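Local coordinates for 182aa long hypothetical protein (Pyrococcus horikoshii, PDB 2GAN) that is of unknown function but, as a member of the GNAT family, probably transfers an acetyl group from acetyl-CoA to an unidentified substrate, at residues A[4-9]-A[68-73]; A[11-16]-A[76-81]; A[80-85]-A[126-131]. One frame throughout, in Å; residues are numbered along the deposited sequence.

Interaction 1: A[4-9]-A[68-73]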
loop_
_atom_site.group_PDB
_atom_site.type_symbol
_atom_site.label_atom_id
_atom_site.label_comp_id
_atom_site.label_asym_id
_atom_site.label_seq_id
_atom_site.Cartn_x
_atom_site.Cartn_y
_atom_site.Cartn_z
ATOM N N VAL A 4 -1.304 -22.751 14.382
ATOM C CA VAL A 4 -0.902 -23.043 13.013
ATOM C C VAL A 4 -1.281 -24.474 12.676
ATOM O O VAL A 4 -1.103 -25.377 13.484
ATOM C CB VAL A 4 0.615 -22.882 12.844
ATOM C CG1 VAL A 4 1.032 -23.260 11.429
ATOM C CG2 VAL A 4 1.014 -21.447 13.146
ATOM N N LYS A 5 -1.815 -24.692 11.489
ATOM C CA LYS A 5 -2.183 -26.043 11.130
ATOM C C LYS A 5 -1.869 -26.289 9.669
ATOM O O LYS A 5 -2.235 -25.497 8.797
ATOM C CB LYS A 5 -3.664 -26.278 11.416
ATOM C CG LYS A 5 -4.130 -27.696 11.163
ATOM C CD LYS A 5 -5.514 -27.914 11.749
ATOM C CE LYS A 5 -6.022 -29.317 11.463
ATOM N NZ LYS A 5 -6.246 -29.541 10.006
ATOM N N LYS A 6 -1.172 -27.388 9.410
ATOM C CA LYS A 6 -0.794 -27.740 8.052
ATOM C C LYS A 6 -1.987 -28.380 7.357
ATOM O O LYS A 6 -2.757 -29.099 7.985
ATOM C CB LYS A 6 0.379 -28.724 8.080
ATOM C CG LYS A 6 1.015 -28.997 6.719
ATOM C CD LYS A 6 2.251 -29.861 6.881
ATOM C CE LYS A 6 3.049 -29.990 5.587
ATOM N NZ LYS A 6 2.324 -30.732 4.514
ATOM N N ILE A 7 -2.155 -28.098 6.072
ATOM C CA ILE A 7 -3.251 -28.705 5.328
ATOM C C ILE A 7 -2.681 -29.850 4.487
ATOM O O ILE A 7 -1.926 -29.624 3.541
ATOM C CB ILE A 7 -3.949 -27.709 4.384
ATOM C CG1 ILE A 7 -4.374 -26.438 5.139
ATOM C CG2 ILE A 7 -5.165 -28.384 3.761
ATOM C CD1 ILE A 7 -5.362 -26.665 6.287
ATOM N N LYS A 8 -3.042 -31.078 4.842
ATOM C CA LYS A 8 -2.564 -32.265 4.131
ATOM C C LYS A 8 -2.838 -32.190 2.630
ATOM O O LYS A 8 -1.947 -32.419 1.817
ATOM C CB LYS A 8 -3.222 -33.523 4.715
ATOM C CG LYS A 8 -2.676 -34.839 4.162
ATOM C CD LYS A 8 -3.264 -36.049 4.882
ATOM C CE LYS A 8 -2.712 -37.353 4.308
ATOM N NZ LYS A 8 -3.343 -38.569 4.918
ATOM N N ASN A 9 -4.070 -31.866 2.262
ATOM C CA ASN A 9 -4.437 -31.775 0.856
ATOM C C ASN A 9 -5.047 -30.406 0.574
ATOM O O ASN A 9 -6.266 -30.238 0.558
ATOM C CB ASN A 9 -5.404 -32.913 0.513
ATOM C CG ASN A 9 -4.736 -34.288 0.605
ATOM O OD1 ASN A 9 -3.940 -34.660 -0.264
ATOM N ND2 ASN A 9 -5.041 -35.035 1.668
ATOM N N GLU A 68 3.548 -26.808 0.151
ATOM C CA GLU A 68 3.072 -26.880 1.526
ATOM C C GLU A 68 2.183 -25.675 1.796
ATOM O O GLU A 68 2.552 -24.540 1.484
ATOM C CB GLU A 68 4.241 -26.889 2.511
ATOM C CG GLU A 68 5.147 -28.084 2.356
ATOM C CD GLU A 68 6.210 -28.175 3.442
ATOM O OE1 GLU A 68 7.010 -29.128 3.390
ATOM O OE2 GLU A 68 6.256 -27.310 4.339
ATOM N N LEU A 69 1.001 -25.929 2.350
ATOM C CA LEU A 69 0.055 -24.868 2.678
ATOM C C LEU A 69 -0.188 -24.859 4.182
ATOM O O LEU A 69 -0.542 -25.875 4.772
ATOM C CB LEU A 69 -1.283 -25.083 1.961
ATOM C CG LEU A 69 -2.413 -24.146 2.427
ATOM C CD1 LEU A 69 -2.014 -22.702 2.138
ATOM C CD2 LEU A 69 -3.721 -24.486 1.723
ATOM N N TYR A 70 -0.005 -23.702 4.796
ATOM C CA TYR A 70 -0.211 -23.573 6.222
ATOM C C TYR A 70 -1.311 -22.565 6.474
ATOM O O TYR A 70 -1.498 -21.629 5.700
ATOM C CB TYR A 70 1.094 -23.148 6.898
ATOM C CG TYR A 70 2.150 -24.228 6.874
ATOM C CD1 TYR A 70 2.131 -25.269 7.800
ATOM C CD2 TYR A 70 3.163 -24.220 5.915
ATOM C CE1 TYR A 70 3.097 -26.280 7.775
ATOM C CE2 TYR A 70 4.131 -25.223 5.883
ATOM C CZ TYR A 70 4.093 -26.251 6.815
ATOM O OH TYR A 70 5.059 -27.238 6.778
ATOM N N THR A 71 -2.071 -22.775 7.539
ATOM C CA THR A 71 -3.146 -21.856 7.860
ATOM C C THR A 71 -3.173 -21.642 9.345
ATOM O O THR A 71 -2.706 -22.480 10.113
ATOM C CB THR A 71 -4.534 -22.423 7.498
ATOM O OG1 THR A 71 -4.793 -23.573 8.314
ATOM C CG2 THR A 71 -4.607 -22.806 6.034
ATOM N N TYR A 72 -3.717 -20.509 9.754
ATOM C CA TYR A 72 -3.863 -20.255 11.168
ATOM C C TYR A 72 -5.349 -20.469 11.352
ATOM O O TYR A 72 -6.165 -19.856 10.663
ATOM C CB TYR A 72 -3.463 -18.826 11.537
ATOM C CG TYR A 72 -3.390 -18.608 13.038
ATOM C CD1 TYR A 72 -4.528 -18.282 13.773
ATOM C CD2 TYR A 72 -2.181 -18.757 13.725
ATOM C CE1 TYR A 72 -4.468 -18.106 15.156
ATOM C CE2 TYR A 72 -2.107 -18.590 15.107
ATOM C CZ TYR A 72 -3.254 -18.264 15.817
ATOM O OH TYR A 72 -3.184 -18.105 17.183
ATOM N N GLN A 73 -5.704 -21.382 12.243
ATOM C CA GLN A 73 -7.102 -21.665 12.486
ATOM C C GLN A 73 -7.479 -21.387 13.927
ATOM O O GLN A 73 -6.670 -21.538 14.848
ATOM C CB GLN A 73 -7.421 -23.126 12.147
ATOM C CG GLN A 73 -7.165 -23.506 10.689
ATOM C CD GLN A 73 -7.664 -24.903 10.336
ATOM O OE1 GLN A 73 -7.338 -25.442 9.269
ATOM N NE2 GLN A 73 -8.461 -25.494 11.226
HETATM O O HOH W 1 -8.358 -27.558 8.233
HETATM O O HOH W 2 0.291 -28.925 2.559
#
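The Tyr70 ring is met obliquely by two side chains of 4-9. Lys6, extended as far as CE and bent at the last bond, crosses it on the CD1-CE1 side, with CG 3.6 Å from Tyr70 CE1 and CE running on to the hydroxyl, while Val4 CG1 approaches CD1 of the same ring from farther off. The methylenes of Lys6 lie against the ring because CG stands opposite the backbone N (chi1 -171°), and the ammonium group is carried beyond it. The Tyr70 hydroxyl donates to Glu68 OE2 at 2.7 Å, meeting it from above the carboxylate plane, which ties down the far end of the ring. The Tyr72 ring touches Val4 CG2 more loosely, at 4.2 Å from its CD2.

The two backbones run antiparallel. Lys5 and Thr71 form a hydrogen-bonded pair (Lys5 N to Thr71 O 2.8 Å), flanked by the non-hydrogen-bonded pairs Val4-Tyr72 and Lys6-Tyr70. Beyond the pairs, Ile7 N donates to Leu69 O at 3.0 Å.

On the sheet face that carries Lys5 and Thr71, Ile7 crosses Thr71 at about a right angle, its CG1 lying 3.7 Å from Thr71 CG2, and its CD1 comes up to Gln73 OE1. Lys5 CD passes obliquely by that same amide. One water donates to Gln73 OE1 and takes a weak bond from Lys5 NZ; another donates to Ile7 O at 2.5 Å and accepts from Leu69 N.

Segment 4-9 is on an outermost strand of the chain's five-stranded sheet, and strand 68-74 separates it from strand 78-85. Helix 123-137 packs over the face bearing the tyrosines, where Phe130 makes a T-shaped stack with Tyr70. Arg134 of that helix forms a salt bridge with Glu68, which also bonds to the Tyr86 hydroxyl.

Interaction 2: A[11-16]-A[76-81]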
loop_
_atom_site.group_PDB
_atom_site.type_symbol
_atom_site.label_atom_id
_atom_site.label_comp_id
_atom_site.label_asym_id
_atom_site.label_seq_id
_atom_site.Cartn_x
_atom_site.Cartn_y
_atom_site.Cartn_z
ATOM N N SER A 11 -6.118 -28.749 -1.709
ATOM C CA SER A 11 -7.316 -28.596 -2.530
ATOM C C SER A 11 -8.632 -28.765 -1.757
ATOM O O SER A 11 -9.663 -28.243 -2.174
ATOM C CB SER A 11 -7.278 -29.571 -3.715
ATOM O OG SER A 11 -7.464 -30.904 -3.269
ATOM N N THR A 12 -8.598 -29.463 -0.624
ATOM C CA THR A 12 -9.814 -29.691 0.156
ATOM C C THR A 12 -10.362 -28.472 0.911
ATOM O O THR A 12 -11.423 -28.555 1.522
ATOM C CB THR A 12 -9.632 -30.855 1.168
ATOM O OG1 THR A 12 -8.551 -30.562 2.071
ATOM C CG2 THR A 12 -9.338 -32.153 0.426
ATOM N N VAL A 13 -9.657 -27.347 0.880
ATOM C CA VAL A 13 -10.151 -26.153 1.567
ATOM C C VAL A 13 -10.354 -24.996 0.596
ATOM O O VAL A 13 -10.449 -23.838 1.000
ATOM C CB VAL A 13 -9.197 -25.702 2.693
ATOM C CG1 VAL A 13 -9.172 -26.745 3.802
ATOM C CG2 VAL A 13 -7.795 -25.484 2.145
ATOM N N LYS A 14 -10.447 -25.322 -0.689
ATOM C CA LYS A 14 -10.620 -24.310 -1.724
ATOM C C LYS A 14 -11.805 -23.370 -1.476
ATOM O O LYS A 14 -11.675 -22.148 -1.579
ATOM C CB LYS A 14 -10.759 -24.994 -3.088
ATOM C CG LYS A 14 -10.787 -24.040 -4.273
ATOM C CD LYS A 14 -12.205 -23.726 -4.690
ATOM C CE LYS A 14 -12.889 -24.966 -5.240
ATOM N NZ LYS A 14 -14.321 -24.697 -5.545
ATOM N N ASP A 15 -12.956 -23.940 -1.145
ATOM C CA ASP A 15 -14.154 -23.147 -0.905
ATOM C C ASP A 15 -13.977 -22.165 0.246
ATOM O O ASP A 15 -14.310 -20.976 0.125
ATOM C CB ASP A 15 -15.344 -24.070 -0.649
ATOM C CG ASP A 15 -15.683 -24.918 -1.869
ATOM O OD1 ASP A 15 -15.560 -24.392 -2.995
ATOM O OD2 ASP A 15 -16.075 -26.090 -1.699
ATOM N N GLU A 16 -13.447 -22.656 1.360
ATOM C CA GLU A 16 -13.222 -21.800 2.520
ATOM C C GLU A 16 -12.209 -20.708 2.182
ATOM O O GLU A 16 -12.373 -19.562 2.584
ATOM C CB GLU A 16 -12.734 -22.620 3.724
ATOM C CG GLU A 16 -12.562 -21.745 4.967
ATOM C CD GLU A 16 -12.448 -22.530 6.262
ATOM O OE1 GLU A 16 -12.277 -23.769 6.219
ATOM O OE2 GLU A 16 -12.512 -21.893 7.330
ATOM N N ASN A 76 -11.231 -24.479 14.334
ATOM C CA ASN A 76 -11.442 -25.099 13.015
ATOM C C ASN A 76 -11.854 -24.129 11.913
ATOM O O ASN A 76 -12.535 -24.517 10.960
ATOM C CB ASN A 76 -12.504 -26.196 13.114
ATOM C CG ASN A 76 -12.145 -27.263 14.123
ATOM O OD1 ASN A 76 -12.989 -28.045 14.540
ATOM N ND2 ASN A 76 -10.886 -27.305 14.512
ATOM N N ARG A 77 -11.435 -22.876 12.035
ATOM C CA ARG A 77 -11.768 -21.867 11.042
ATOM C C ARG A 77 -10.486 -21.186 10.558
ATOM O O ARG A 77 -9.701 -20.686 11.363
ATOM C CB ARG A 77 -12.709 -20.827 11.654
ATOM C CG ARG A 77 -13.827 -20.381 10.736
ATOM C CD ARG A 77 -15.091 -21.221 10.920
ATOM N NE ARG A 77 -14.853 -22.656 10.798
ATOM C CZ ARG A 77 -15.792 -23.588 10.953
ATOM N NH1 ARG A 77 -17.044 -23.237 11.232
ATOM N NH2 ARG A 77 -15.482 -24.874 10.841
ATOM N N ILE A 78 -10.288 -21.164 9.243
ATOM C CA ILE A 78 -9.107 -20.556 8.651
ATOM C C ILE A 78 -9.172 -19.036 8.687
ATOM O O ILE A 78 -10.007 -18.436 8.009
ATOM C CB ILE A 78 -8.937 -21.004 7.177
ATOM C CG1 ILE A 78 -8.780 -22.520 7.109
ATOM C CG2 ILE A 78 -7.730 -20.315 6.552
ATOM C CD1 ILE A 78 -8.685 -23.069 5.693
ATOM N N ILE A 79 -8.305 -18.410 9.481
ATOM C CA ILE A 79 -8.280 -16.947 9.550
ATOM C C ILE A 79 -6.910 -16.399 9.139
ATOM O O ILE A 79 -6.598 -15.233 9.387
ATOM C CB ILE A 79 -8.624 -16.407 10.970
ATOM C CG1 ILE A 79 -7.637 -16.952 12.006
ATOM C CG2 ILE A 79 -10.047 -16.793 11.353
ATOM C CD1 ILE A 79 -7.929 -16.460 13.416
ATOM N N GLY A 80 -6.099 -17.249 8.510
ATOM C CA GLY A 80 -4.780 -16.842 8.053
ATOM C C GLY A 80 -4.179 -17.924 7.177
ATOM O O GLY A 80 -4.421 -19.103 7.407
ATOM N N THR A 81 -3.399 -17.544 6.173
ATOM C CA THR A 81 -2.788 -18.541 5.289
ATOM C C THR A 81 -1.374 -18.160 4.890
ATOM O O THR A 81 -0.999 -16.987 4.929
ATOM C CB THR A 81 -3.543 -18.680 3.948
ATOM O OG1 THR A 81 -3.293 -17.504 3.161
ATOM C CG2 THR A 81 -5.020 -18.839 4.163
HETATM O O HOH W 3 -12.387 -19.377 7.119
HETATM O O HOH W 4 -11.534 -25.166 8.376
#
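Glu16 and Ile78 bring the two backbones nearest, with their CA atoms still 7.5 Å apart, so side chains from the helix side span the gap. Segment 11-16 passes from a short 3-10 turn, through Val13 at the N-cap position, into the first turn of helix 14-27. In 76-81 the chain leaves a loop and enters strand 78-85, where Ile79 and Gly80 both face Tyr72 in a classic beta bulge.

Glu16 reaches out from the helix with CG anti to the backbone N (chi1 -177°) and the rest of the chain extended, which brings its carboxylate to the start of the strand. There Ile78 N donates to Glu16 OE2 over 3.0 Å, in a nearly straight bond (164°) that arrives from above the carboxylate plane. The Ile78 side chain crosses that of Glu16 obliquely, its CD1 3.7 Å from Glu16 OE1, and continues to Val13, which it crosses at about a right angle with CD1 4.0 Å from Val13 CB.

Two waters complete the join. One donates to Glu16 OE2 and to Ile78 O; the other donates to Glu16 OE1 and, at 2.8 Å, to Asn76 O. That carbonyl is also gripped side-on by Arg77, whose NE and NH2 both donate to it from one face of its plane. Without the Glu16 carboxylate, as with an alanine here, Ile78 N would probably lack its acceptor and both waters one mate.

Arg77 NE lies 4.3 Å from Glu16 OE2, which is well out of the guanidinium plane, so any attraction is of charge alone. This partly hydrated carboxylate, with an arginine close by, is likely to remain ionised, holding the amide of Ile78 while the Ile78 side chain packs against the carboxylate and against Val13.

Interaction 3: A[80-85]-A[126-131]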
loop_
_atom_site.group_PDB
_atom_site.type_symbol
_atom_site.label_atom_id
_atom_site.label_comp_id
_atom_site.label_asym_id
_atom_site.label_seq_id
_atom_site.Cartn_x
_atom_site.Cartn_y
_atom_site.Cartn_z
ATOM N N GLY A 80 -6.099 -17.249 8.510
ATOM C CA GLY A 80 -4.780 -16.842 8.053
ATOM C C GLY A 80 -4.179 -17.924 7.177
ATOM O O GLY A 80 -4.421 -19.103 7.407
ATOM N N THR A 81 -3.399 -17.544 6.173
ATOM C CA THR A 81 -2.788 -18.541 5.289
ATOM C C THR A 81 -1.374 -18.160 4.890
ATOM O O THR A 81 -0.999 -16.987 4.929
ATOM C CB THR A 81 -3.543 -18.680 3.948
ATOM O OG1 THR A 81 -3.293 -17.504 3.161
ATOM C CG2 THR A 81 -5.020 -18.839 4.163
ATOM N N ILE A 82 -0.606 -19.170 4.489
ATOM C CA ILE A 82 0.750 -18.971 4.005
ATOM C C ILE A 82 1.204 -20.261 3.311
ATOM O O ILE A 82 1.031 -21.363 3.833
ATOM C CB ILE A 82 1.724 -18.579 5.142
ATOM C CG1 ILE A 82 2.989 -17.965 4.527
ATOM C CG2 ILE A 82 2.047 -19.787 6.010
ATOM C CD1 ILE A 82 3.899 -17.233 5.530
ATOM N N ALA A 83 1.769 -20.097 2.121
ATOM C CA ALA A 83 2.208 -21.207 1.292
ATOM C C ALA A 83 3.692 -21.188 0.976
ATOM O O ALA A 83 4.299 -20.124 0.850
ATOM C CB ALA A 83 1.415 -21.199 -0.020
ATOM N N LEU A 84 4.269 -22.376 0.828
ATOM C CA LEU A 84 5.684 -22.505 0.492
ATOM C C LEU A 84 5.866 -23.238 -0.823
ATOM O O LEU A 84 5.193 -24.241 -1.084
ATOM C CB LEU A 84 6.407 -23.289 1.569
ATOM C CG LEU A 84 6.199 -22.694 2.956
ATOM C CD1 LEU A 84 6.927 -23.563 3.976
ATOM C CD2 LEU A 84 6.701 -21.256 2.977
ATOM N N VAL A 85 6.778 -22.735 -1.647
ATOM C CA VAL A 85 7.089 -23.366 -2.918
ATOM C C VAL A 85 8.592 -23.559 -2.941
ATOM O O VAL A 85 9.346 -22.591 -2.853
ATOM C CB VAL A 85 6.663 -22.504 -4.139
ATOM C CG1 VAL A 85 7.122 -23.170 -5.424
ATOM C CG2 VAL A 85 5.140 -22.354 -4.163
ATOM N N THR A 126 3.257 -14.789 13.332
ATOM C CA THR A 126 3.352 -16.214 13.640
ATOM C C THR A 126 3.459 -17.036 12.369
ATOM O O THR A 126 4.275 -17.960 12.273
ATOM C CB THR A 126 2.110 -16.689 14.432
ATOM O OG1 THR A 126 2.127 -16.104 15.737
ATOM C CG2 THR A 126 2.083 -18.209 14.553
ATOM N N LEU A 127 2.615 -16.713 11.396
ATOM C CA LEU A 127 2.647 -17.428 10.137
ATOM C C LEU A 127 3.994 -17.216 9.451
ATOM O O LEU A 127 4.715 -18.179 9.193
ATOM C CB LEU A 127 1.497 -16.968 9.232
ATOM C CG LEU A 127 0.117 -17.532 9.602
ATOM C CD1 LEU A 127 -0.949 -16.940 8.698
ATOM C CD2 LEU A 127 0.143 -19.052 9.459
ATOM N N LEU A 128 4.350 -15.959 9.193
ATOM C CA LEU A 128 5.608 -15.641 8.516
ATOM C C LEU A 128 6.810 -16.299 9.201
ATOM O O LEU A 128 7.621 -16.956 8.542
ATOM C CB LEU A 128 5.803 -14.122 8.440
ATOM C CG LEU A 128 6.908 -13.586 7.520
ATOM C CD1 LEU A 128 6.739 -14.135 6.100
ATOM C CD2 LEU A 128 6.853 -12.066 7.508
ATOM N N GLU A 129 6.918 -16.132 10.519
ATOM C CA GLU A 129 8.012 -16.737 11.271
ATOM C C GLU A 129 8.038 -18.243 11.036
ATOM O O GLU A 129 9.090 -18.832 10.797
ATOM C CB GLU A 129 7.853 -16.458 12.771
ATOM C CG GLU A 129 8.805 -17.271 13.647
ATOM C CD GLU A 129 8.595 -17.030 15.136
ATOM O OE1 GLU A 129 7.449 -17.214 15.621
ATOM O OE2 GLU A 129 9.584 -16.665 15.818
ATOM N N PHE A 130 6.875 -18.876 11.113
ATOM C CA PHE A 130 6.810 -20.315 10.891
ATOM C C PHE A 130 7.312 -20.662 9.486
ATOM O O PHE A 130 8.107 -21.577 9.318
ATOM C CB PHE A 130 5.374 -20.811 11.069
ATOM C CG PHE A 130 5.224 -22.298 10.946
ATOM C CD1 PHE A 130 5.081 -22.895 9.701
ATOM C CD2 PHE A 130 5.232 -23.107 12.078
ATOM C CE1 PHE A 130 4.940 -24.276 9.584
ATOM C CE2 PHE A 130 5.092 -24.490 11.970
ATOM C CZ PHE A 130 4.947 -25.074 10.716
ATOM N N ALA A 131 6.857 -19.903 8.489
ATOM C CA ALA A 131 7.229 -20.122 7.097
ATOM C C ALA A 131 8.717 -19.938 6.842
ATOM O O ALA A 131 9.339 -20.732 6.138
ATOM C CB ALA A 131 6.429 -19.193 6.191
#
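Ile82, Leu127 and Ala131 supply most of the surface buried between strand 80-85 and helix 126-131, whose axes run nearly parallel, 17° apart, with a closest approach of 8.7 Å. Ile82 is the central residue. Its CG1 is anti to the backbone N (chi1 -162°), which sends CD1 out to the helix surface, where it rests 3.3 Å from Ala131 CB, tighter than usual for two carbons. The same methyl lies 3.8 Å from Leu128 CA, and thus lodges against the helix backbone between successive turns.

Leu127 comes the other way. It slides past Ile82 in the opposite direction, with its CD2 4.0 Å from Ile82 CG2, and lays CD1 over the strand backbone, 3.6 Å from Thr81 N and almost as near to Gly80 C. Gly80 has a part in this: a beta carbon there would collide with Leu127 CD1, so the missing side chain lets the leucine settle on the peptide. Ala131, one turn on from Leu127, offers its methyl to two strand residues, for Leu84 CD2 also reaches it, at 3.8 Å.

Tyr70, from the neighbouring strand, packs beside Ile82 and Leu84. On the other side of the sheet Thr81 turns to helix 14-27. The loop before helix 123-137 and the first residues of that helix carry a sequence matching the Q/R-x-x-G-x-G/A signature that in GNAT relatives binds the pyrophosphate of acetyl-CoA; Thr126 OG1 bonds to Gly122 O within it.

No polar bond joins the segments; methyl groups meet one another and the peptide backbone, and with Gly80 they let the helix lie close to the sheet, just after the presumed cofactor-binding sequence.

All three contacts gather on one part of the five-stranded sheet. The centre of interaction 1 is about 8 Å from that of interaction 2 and 9 Å from that of interaction 3, while interactions 2 and 3 are about 14 Å apart. Interaction 1 pairs strand 2-6 with 68-74, whose other neighbour, 78-85, serves both remaining contacts: its beginning meets helix 14-27 in interaction 2, and helix 123-137 covers its opposite face in interaction 3. Along the chain, interactions 1 and 2 alternate, interaction 1 closes before interaction 3 opens, and interactions 2 and 3 share Gly80 and Thr81. The latter two join helices to both faces of the GNAT sheet; interaction 1 adds an edge strand.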